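Local coordinates for flagellar hook associated protein type 3 FlgL (Legionella pneumophila subsp. pneumophila, PDB 5YTI) that probably serves as a structural protein of the bacterial flagellum, one of the junction proteins that link the hook to the filament, at residues E50-R55 against A367-K372; E77-N82 against S133-G138; S147-L150 against Y154-N157. One frame throughout, in Å; residues are numbered along the deposited sequence.

Overall arrangement
Helix 49-96 carries one side of both contact 1 and contact 2, whose centres lie about 40 Å apart along the elongated molecule. Contact 1 pairs the start of this helix with the end of helix 316-374 and so closes a chain loop that holds contact 2 and then contact 3. In contact 2 the helix meets the loop 133-138; contact 3 follows in series as the hairpin of strands 146-148 and 154-156. Their centres are about 18 Å apart, and they touch where Tyr156 OH meets Phe136 O at 3.0 Å, a probable hydrogen bond. Contact 1 joins the terminal helices at one end of the rod, its centre about 54 Å from that of contact 3; contacts 2 and 3 lie nearer the chain's centre.

Contact 1. Residues E50-R55 against A367-K372; sequences ELIKQR and AATLKK
Ile52 on helix 49-96 faces Thr369 and Leu370 on helix 316-374, where the opening and closing helices of the modelled chain run antiparallel. Pairing of N- and C-terminal helices is the hallmark of the flagellin fold, and this contact lies near the far end of that rod, with its centre about 50 Å from the centre of the chain. The closest CA atoms, those of Ile52 and Leu370, are 8.1 Å apart, and no hydrogen bond spans the segments.

The buried Ile52 side chain points at the partner helix. Its longer arm is extended (chi2 171°), which carries CD1 out to CG2 of Thr369 at 3.5 Å; these two side chains cross at a slant. With OG1 of Thr369 beside the backbone N (chi1 -56°), CG2 is left anti to that N and faces Ile52, while OG1 is hydrogen-bonded to the Ile365 carbonyl one turn earlier. The threonine thus gives the contact its apolar half and keeps its polar half on its own helix.

The Leu370 and Ile52 side chains lie alongside each other, pointing opposite ways. The CB of Leu370 is directed neither at the other helix nor away from it, and it is the CD2 branch that makes the contact. The same face continues with Arg55, which touches Tyr362 and Ser366 of helix 316-374, and a bound cadmium ion lies about 8 Å from the Leu370 side chain. The CD2 methyl of Leu370 rests against both methyls of Ile52, 4.2 Å from CG2 and equally far from CD1.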
loop_
_atom_site.group_PDB
_atom_site.type_symbol
_atom_site.label_atom_id
_atom_site.label_comp_id
_atom_site.label_asym_id
_atom_site.label_seq_id
_atom_site.Cartn_x
_atom_site.Cartn_y
_atom_site.Cartn_z
ATOM N N GLU A 50 9.951 50.166 10.412
ATOM C CA GLU A 50 8.897 49.680 9.514
ATOM C C GLU A 50 9.138 48.193 9.207
ATOM O O GLU A 50 8.196 47.460 8.908
ATOM C CB GLU A 50 8.813 50.526 8.222
ATOM C CG GLU A 50 7.740 50.103 7.207
ATOM C CD GLU A 50 6.305 50.155 7.744
ATOM O OE1 GLU A 50 5.920 51.161 8.395
ATOM O OE2 GLU A 50 5.545 49.185 7.505
ATOM N N LEU A 51 10.401 47.763 9.290
ATOM C CA LEU A 51 10.773 46.348 9.113
ATOM C C LEU A 51 10.296 45.470 10.275
ATOM O O LEU A 51 9.715 44.416 10.060
ATOM C CB LEU A 51 12.293 46.178 8.930
ATOM C CG LEU A 51 12.805 46.206 7.486
ATOM C CD1 LEU A 51 14.330 46.122 7.503
ATOM C CD2 LEU A 51 12.173 45.106 6.626
ATOM N N ILE A 52 10.540 45.919 11.500
ATOM C CA ILE A 52 10.034 45.242 12.678
ATOM C C ILE A 52 8.505 45.257 12.715
ATOM O O ILE A 52 7.889 44.208 12.849
ATOM C CB ILE A 52 10.565 45.876 13.946
ATOM C CG1 ILE A 52 12.080 45.777 13.982
ATOM C CG2 ILE A 52 10.021 45.123 15.136
ATOM C CD1 ILE A 52 12.691 46.582 15.101
ATOM N N LYS A 53 7.889 46.428 12.583
ATOM C CA LYS A 53 6.439 46.490 12.335
ATOM C C LYS A 53 5.991 45.307 11.407
ATOM O O LYS A 53 5.080 44.554 11.774
ATOM C CB LYS A 53 6.027 47.878 11.765
ATOM C CG LYS A 53 4.545 48.261 11.890
ATOM C CD LYS A 53 4.313 49.779 11.705
ATOM C CE LYS A 53 3.756 50.204 10.334
ATOM N N GLN A 54 6.631 45.124 10.238
ATOM C CA GLN A 54 6.196 44.081 9.266
ATOM C C GLN A 54 6.600 42.664 9.718
ATOM O O GLN A 54 6.046 41.691 9.213
ATOM C CB GLN A 54 6.677 44.361 7.814
ATOM C CG GLN A 54 5.750 43.791 6.732
ATOM N N ARG A 55 7.548 42.563 10.659
ATOM C CA ARG A 55 7.989 41.274 11.239
ATOM C C ARG A 55 6.926 40.821 12.220
ATOM O O ARG A 55 6.442 39.697 12.178
ATOM C CB ARG A 55 9.340 41.395 11.982
ATOM C CG ARG A 55 10.133 40.085 12.090
ATOM C CD ARG A 55 11.351 40.109 13.036
ATOM N NE ARG A 55 12.230 41.282 12.909
ATOM C CZ ARG A 55 13.120 41.506 11.933
ATOM N NH1 ARG A 55 13.296 40.645 10.928
ATOM N NH2 ARG A 55 13.838 42.631 11.957
ATOM N N ALA A 367 10.407 42.673 20.668
ATOM C CA ALA A 367 10.016 43.668 21.653
ATOM C C ALA A 367 11.253 44.378 22.191
ATOM O O ALA A 367 11.233 45.587 22.421
ATOM C CB ALA A 367 9.242 43.028 22.791
ATOM N N ALA A 368 12.331 43.623 22.385
ATOM C CA ALA A 368 13.551 44.170 22.959
ATOM C C ALA A 368 14.322 45.032 21.951
ATOM O O ALA A 368 14.954 46.016 22.333
ATOM C CB ALA A 368 14.430 43.059 23.512
ATOM N N THR A 369 14.263 44.662 20.670
ATOM C CA THR A 369 14.770 45.516 19.582
ATOM C C THR A 369 13.996 46.863 19.556
ATOM O O THR A 369 14.596 47.909 19.289
ATOM C CB THR A 369 14.741 44.792 18.188
ATOM O OG1 THR A 369 15.477 43.568 18.252
ATOM C CG2 THR A 369 15.380 45.631 17.093
ATOM N N LEU A 370 12.693 46.855 19.857
ATOM C CA LEU A 370 11.950 48.122 19.974
ATOM C C LEU A 370 12.370 48.926 21.211
ATOM O O LEU A 370 12.663 50.102 21.069
ATOM C CB LEU A 370 10.427 47.907 19.974
ATOM C CG LEU A 370 9.729 47.514 18.662
ATOM C CD1 LEU A 370 8.252 47.308 18.933
ATOM C CD2 LEU A 370 9.914 48.542 17.554
ATOM N N LYS A 371 12.397 48.299 22.400
ATOM C CA LYS A 371 12.861 48.966 23.635
ATOM C C LYS A 371 14.254 49.595 23.445
ATOM O O LYS A 371 14.433 50.773 23.748
ATOM C CB LYS A 371 12.865 48.010 24.838
ATOM N N LYS A 372 15.211 48.817 22.913
ATOM C CA LYS A 372 16.613 49.257 22.650
ATOM C C LYS A 372 16.778 50.203 21.447
ATOM O O LYS A 372 17.844 50.797 21.258
ATOM C CB LYS A 372 17.546 48.042 22.444
#

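Contact 2. Residues E77-N82 against S133-G138; sequences EGILSN and SYMFSG
Helical residues 77-82 present one flank, at Ile79 and Leu80, to the irregular loop 133-138, with the nearest CA atoms, Ile79 and Met135, 9.8 Å apart; side chains alone bridge the distance. Ile79 points toward the loop and is forked between two partners. Its CG1 meets the bent end of Met135, built as selenomethionine, at 4.0 Å from CE, and SE lies just as near. With CG1 beside the backbone N (chi1 -66°), CG2 falls anti to it and comes to the rim of the Phe136 ring in its plane, 3.9 Å from CE2. Leu80 reaches the same ring with CD2, 4.1 Å from CZ.

Met135 also lies over one face of the following Phe136, its CG 3.6 Å above the ring plane and offset toward the rim. Phe183 adds an edge-to-face ring, and Tyr124 of helix 104-125 and Val341 of helix 316-374 touch Ile79 and Leu80 respectively. Within the loop, Ser137 OG donates to Tyr134 O from well above the carbonyl plane. In this buried, wholly apolar seam the loop following helix 104-125 packs onto the long N-terminal helix, within the N-terminal helical region of the flagellin family.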
loop_
_atom_site.group_PDB
_atom_site.type_symbol
_atom_site.label_atom_id
_atom_site.label_comp_id
_atom_site.label_asym_id
_atom_site.label_seq_id
_atom_site.Cartn_x
_atom_site.Cartn_y
_atom_site.Cartn_z
ATOM N N GLU A 77 -7.504 14.119 14.325
ATOM C CA GLU A 77 -7.048 12.998 15.128
ATOM C C GLU A 77 -8.284 12.230 15.572
ATOM O O GLU A 77 -8.303 11.010 15.525
ATOM C CB GLU A 77 -6.193 13.471 16.322
ATOM C CG GLU A 77 -5.767 12.385 17.323
ATOM C CD GLU A 77 -5.015 11.177 16.704
ATOM O OE1 GLU A 77 -4.093 11.346 15.876
ATOM O OE2 GLU A 77 -5.328 10.026 17.071
ATOM N N GLY A 78 -9.343 12.951 15.935
ATOM C CA GLY A 78 -10.550 12.350 16.534
ATOM C C GLY A 78 -11.438 11.573 15.579
ATOM O O GLY A 78 -12.109 10.613 15.981
ATOM N N ILE A 79 -11.448 12.008 14.317
ATOM C CA ILE A 79 -12.121 11.285 13.248
ATOM C C ILE A 79 -11.347 10.014 12.896
ATOM O O ILE A 79 -11.927 8.932 12.844
ATOM C CB ILE A 79 -12.313 12.166 12.002
ATOM C CG1 ILE A 79 -13.291 13.318 12.314
ATOM C CG2 ILE A 79 -12.796 11.331 10.818
ATOM C CD1 ILE A 79 -14.707 12.888 12.671
ATOM N N LEU A 80 -10.044 10.131 12.680
ATOM C CA LEU A 80 -9.209 8.952 12.526
ATOM C C LEU A 80 -9.354 8.026 13.725
ATOM O O LEU A 80 -9.523 6.825 13.552
ATOM C CB LEU A 80 -7.745 9.326 12.325
ATOM C CG LEU A 80 -7.452 9.918 10.950
ATOM C CD1 LEU A 80 -5.962 9.997 10.701
ATOM C CD2 LEU A 80 -8.068 9.126 9.812
ATOM N N SER A 81 -9.312 8.580 14.932
ATOM C CA SER A 81 -9.512 7.801 16.182
ATOM C C SER A 81 -10.838 6.985 16.218
ATOM O O SER A 81 -10.851 5.787 16.591
ATOM C CB SER A 81 -9.434 8.779 17.355
ATOM O OG SER A 81 -9.859 8.224 18.578
ATOM N N ASN A 82 -11.934 7.663 15.829
ATOM C CA ASN A 82 -13.266 7.037 15.609
ATOM C C ASN A 82 -13.179 5.886 14.600
ATOM O O ASN A 82 -13.799 4.843 14.763
ATOM C CB ASN A 82 -14.291 8.045 15.023
ATOM C CG ASN A 82 -14.770 9.095 16.011
ATOM O OD1 ASN A 82 -14.797 8.879 17.222
ATOM N ND2 ASN A 82 -15.164 10.255 15.480
ATOM N N SER A 133 -16.450 22.531 4.560
ATOM C CA SER A 133 -15.661 21.929 3.467
ATOM C C SER A 133 -15.092 20.561 3.906
ATOM O O SER A 133 -14.853 20.340 5.087
ATOM C CB SER A 133 -14.524 22.864 3.058
ATOM O OG SER A 133 -13.716 23.199 4.162
ATOM N N TYR A 134 -14.862 19.638 2.983
ATOM C CA TYR A 134 -14.540 18.258 3.386
ATOM C C TYR A 134 -13.108 18.096 3.885
ATOM O O TYR A 134 -12.205 18.650 3.288
ATOM C CB TYR A 134 -14.812 17.313 2.225
ATOM C CG TYR A 134 -16.271 17.250 1.865
ATOM C CD1 TYR A 134 -17.161 16.465 2.604
ATOM C CD2 TYR A 134 -16.776 17.984 0.794
ATOM C CE1 TYR A 134 -18.510 16.411 2.279
ATOM C CE2 TYR A 134 -18.123 17.941 0.460
ATOM C CZ TYR A 134 -18.986 17.155 1.202
ATOM O OH TYR A 134 -20.318 17.112 0.858
HETATM N N MSE A 135 -12.877 17.339 4.959
HETATM C CA MSE A 135 -11.502 17.236 5.490
HETATM C C MSE A 135 -10.599 16.358 4.672
HETATM O O MSE A 135 -9.388 16.580 4.654
HETATM C CB MSE A 135 -11.368 16.888 6.983
HETATM C CG MSE A 135 -12.006 15.620 7.503
HETATM SE SE MSE A 135 -11.334 15.202 9.334
HETATM C CE MSE A 135 -12.068 16.641 10.474
ATOM N N PHE A 136 -11.144 15.379 3.964
ATOM C CA PHE A 136 -10.282 14.402 3.306
ATOM C C PHE A 136 -10.340 14.480 1.788
ATOM O O PHE A 136 -10.077 13.520 1.086
ATOM C CB PHE A 136 -10.655 12.994 3.753
ATOM C CG PHE A 136 -10.417 12.733 5.207
ATOM C CD1 PHE A 136 -9.166 12.919 5.764
ATOM C CD2 PHE A 136 -11.434 12.262 6.013
ATOM C CE1 PHE A 136 -8.934 12.668 7.109
ATOM C CE2 PHE A 136 -11.205 12.004 7.354
ATOM C CZ PHE A 136 -9.953 12.208 7.903
ATOM N N SER A 137 -10.671 15.642 1.273
ATOM C CA SER A 137 -10.833 15.777 -0.157
ATOM C C SER A 137 -9.627 16.406 -0.843
ATOM O O SER A 137 -9.545 16.396 -2.071
ATOM C CB SER A 137 -12.055 16.629 -0.433
ATOM O OG SER A 137 -11.986 17.792 0.356
ATOM N N GLY A 138 -8.691 16.949 -0.069
ATOM C CA GLY A 138 -7.517 17.612 -0.650
ATOM C C GLY A 138 -7.843 19.028 -1.039
ATOM O O GLY A 138 -8.676 19.646 -0.427
#

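Contact 3. Residues S147-L150 against Y154-N157; sequences SLNL and YVYN
Strands 146-148 and 154-156 run antiparallel, with Ser147 and Val155 as a hydrogen-bonded pair and Leu148 and Tyr154 as a non-hydrogen-bonded pair whose CA atoms are 4.3 Å apart. Val155 N donates to Ser147 O at 2.9 Å, whereas the return bond from Ser147 N to Val155 O is weak at 3.3 Å. The same Ser147 carbonyl oxygen also receives a CA-H...O contact from Tyr154.

Ser147 and Val155 share one face. There the serine OG, turned to the side of both the backbone N and C (chi1 69°), donates to Asn157 OD1 at 3.0 Å. It arrives in the carbonyl plane, on a lone pair, and links strand 146-148 to the residue just past the end of strand 154-156. The two strands form a short beta hairpin following the N-terminal helices, as in the flagellin D1 domain.

On the other face Leu148 CB sits over one side of the Tyr154 ring, about 4.0 Å above its plane and toward the rim, while Tyr154 also packs on Leu118 and Leu122 of helix 104-125. Toward the turn, the Asn149 and Val155 side chains cross at about a right angle, bringing Asn149 ND2 within 3.9 Å of Val155 CG1. Asn149 OD1 makes a weak hydrogen bond with Gly152 N, and Phe164 of the second subunit packs against this asparagine.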
loop_
_atom_site.group_PDB
_atom_site.type_symbol
_atom_site.label_atom_id
_atom_site.label_comp_id
_atom_site.label_asym_id
_atom_site.label_seq_id
_atom_site.Cartn_x
_atom_site.Cartn_y
_atom_site.Cartn_z
ATOM N N SER A 147 -17.613 8.387 -2.811
ATOM C CA SER A 147 -18.952 7.993 -3.256
ATOM C C SER A 147 -18.894 6.659 -4.003
ATOM O O SER A 147 -17.810 6.136 -4.244
ATOM C CB SER A 147 -19.534 9.049 -4.179
ATOM O OG SER A 147 -18.835 9.077 -5.415
ATOM N N LEU A 148 -20.053 6.137 -4.401
ATOM C CA LEU A 148 -20.152 4.834 -5.065
ATOM C C LEU A 148 -20.758 4.921 -6.475
ATOM O O LEU A 148 -21.963 5.105 -6.613
ATOM C CB LEU A 148 -20.973 3.897 -4.160
ATOM C CG LEU A 148 -21.944 2.833 -4.716
ATOM C CD1 LEU A 148 -21.671 1.459 -4.097
ATOM C CD2 LEU A 148 -23.408 3.248 -4.506
ATOM N N ASN A 149 -19.949 4.788 -7.526
ATOM C CA ASN A 149 -20.520 4.855 -8.877
ATOM C C ASN A 149 -21.553 3.717 -9.089
ATOM O O ASN A 149 -21.771 2.877 -8.193
ATOM C CB ASN A 149 -19.443 4.919 -9.992
ATOM C CG ASN A 149 -18.471 3.741 -9.986
ATOM O OD1 ASN A 149 -18.658 2.751 -9.280
ATOM N ND2 ASN A 149 -17.418 3.848 -10.811
ATOM N N LEU A 150 -22.225 3.717 -10.240
ATOM C CA LEU A 150 -23.171 2.644 -10.543
ATOM C C LEU A 150 -22.417 1.415 -11.030
ATOM O O LEU A 150 -22.948 0.306 -10.947
ATOM C CB LEU A 150 -24.251 3.094 -11.533
ATOM C CG LEU A 150 -25.170 4.215 -10.992
ATOM C CD1 LEU A 150 -26.330 4.460 -11.954
ATOM C CD2 LEU A 150 -25.681 3.961 -9.563
ATOM N N TYR A 154 -16.558 1.723 -4.962
ATOM C CA TYR A 154 -16.327 3.046 -4.325
ATOM C C TYR A 154 -15.137 3.776 -4.908
ATOM O O TYR A 154 -14.056 3.209 -4.941
ATOM C CB TYR A 154 -16.013 2.885 -2.839
ATOM C CG TYR A 154 -17.186 2.478 -2.021
ATOM C CD1 TYR A 154 -17.536 1.151 -1.896
ATOM C CD2 TYR A 154 -17.961 3.424 -1.388
ATOM C CE1 TYR A 154 -18.625 0.776 -1.147
ATOM C CE2 TYR A 154 -19.055 3.058 -0.648
ATOM C CZ TYR A 154 -19.373 1.728 -0.532
ATOM O OH TYR A 154 -20.466 1.348 0.201
ATOM N N VAL A 155 -15.316 5.034 -5.314
ATOM C CA VAL A 155 -14.220 5.842 -5.895
ATOM C C VAL A 155 -13.942 7.082 -5.051
ATOM O O VAL A 155 -14.729 7.451 -4.183
ATOM C CB VAL A 155 -14.498 6.317 -7.357
ATOM C CG1 VAL A 155 -14.806 5.137 -8.265
ATOM C CG2 VAL A 155 -15.621 7.354 -7.418
ATOM N N TYR A 156 -12.822 7.735 -5.352
ATOM C CA TYR A 156 -12.382 8.937 -4.648
ATOM C C TYR A 156 -12.370 10.131 -5.618
ATOM O O TYR A 156 -11.731 10.104 -6.687
ATOM C CB TYR A 156 -10.995 8.691 -4.032
ATOM C CG TYR A 156 -10.400 9.895 -3.375
ATOM C CD1 TYR A 156 -10.928 10.395 -2.198
ATOM C CD2 TYR A 156 -9.313 10.534 -3.926
ATOM C CE1 TYR A 156 -10.387 11.511 -1.597
ATOM C CE2 TYR A 156 -8.759 11.657 -3.332
ATOM C CZ TYR A 156 -9.300 12.138 -2.170
ATOM O OH TYR A 156 -8.768 13.251 -1.587
ATOM N N ASN A 157 -13.101 11.168 -5.234
ATOM C CA ASN A 157 -13.364 12.304 -6.114
ATOM C C ASN A 157 -12.564 13.528 -5.683
ATOM O O ASN A 157 -12.720 14.617 -6.237
ATOM C CB ASN A 157 -14.872 12.637 -6.145
ATOM C CG ASN A 157 -15.726 11.417 -6.405
ATOM O OD1 ASN A 157 -16.561 11.071 -5.575
ATOM N ND2 ASN A 157 -15.499 10.734 -7.540
#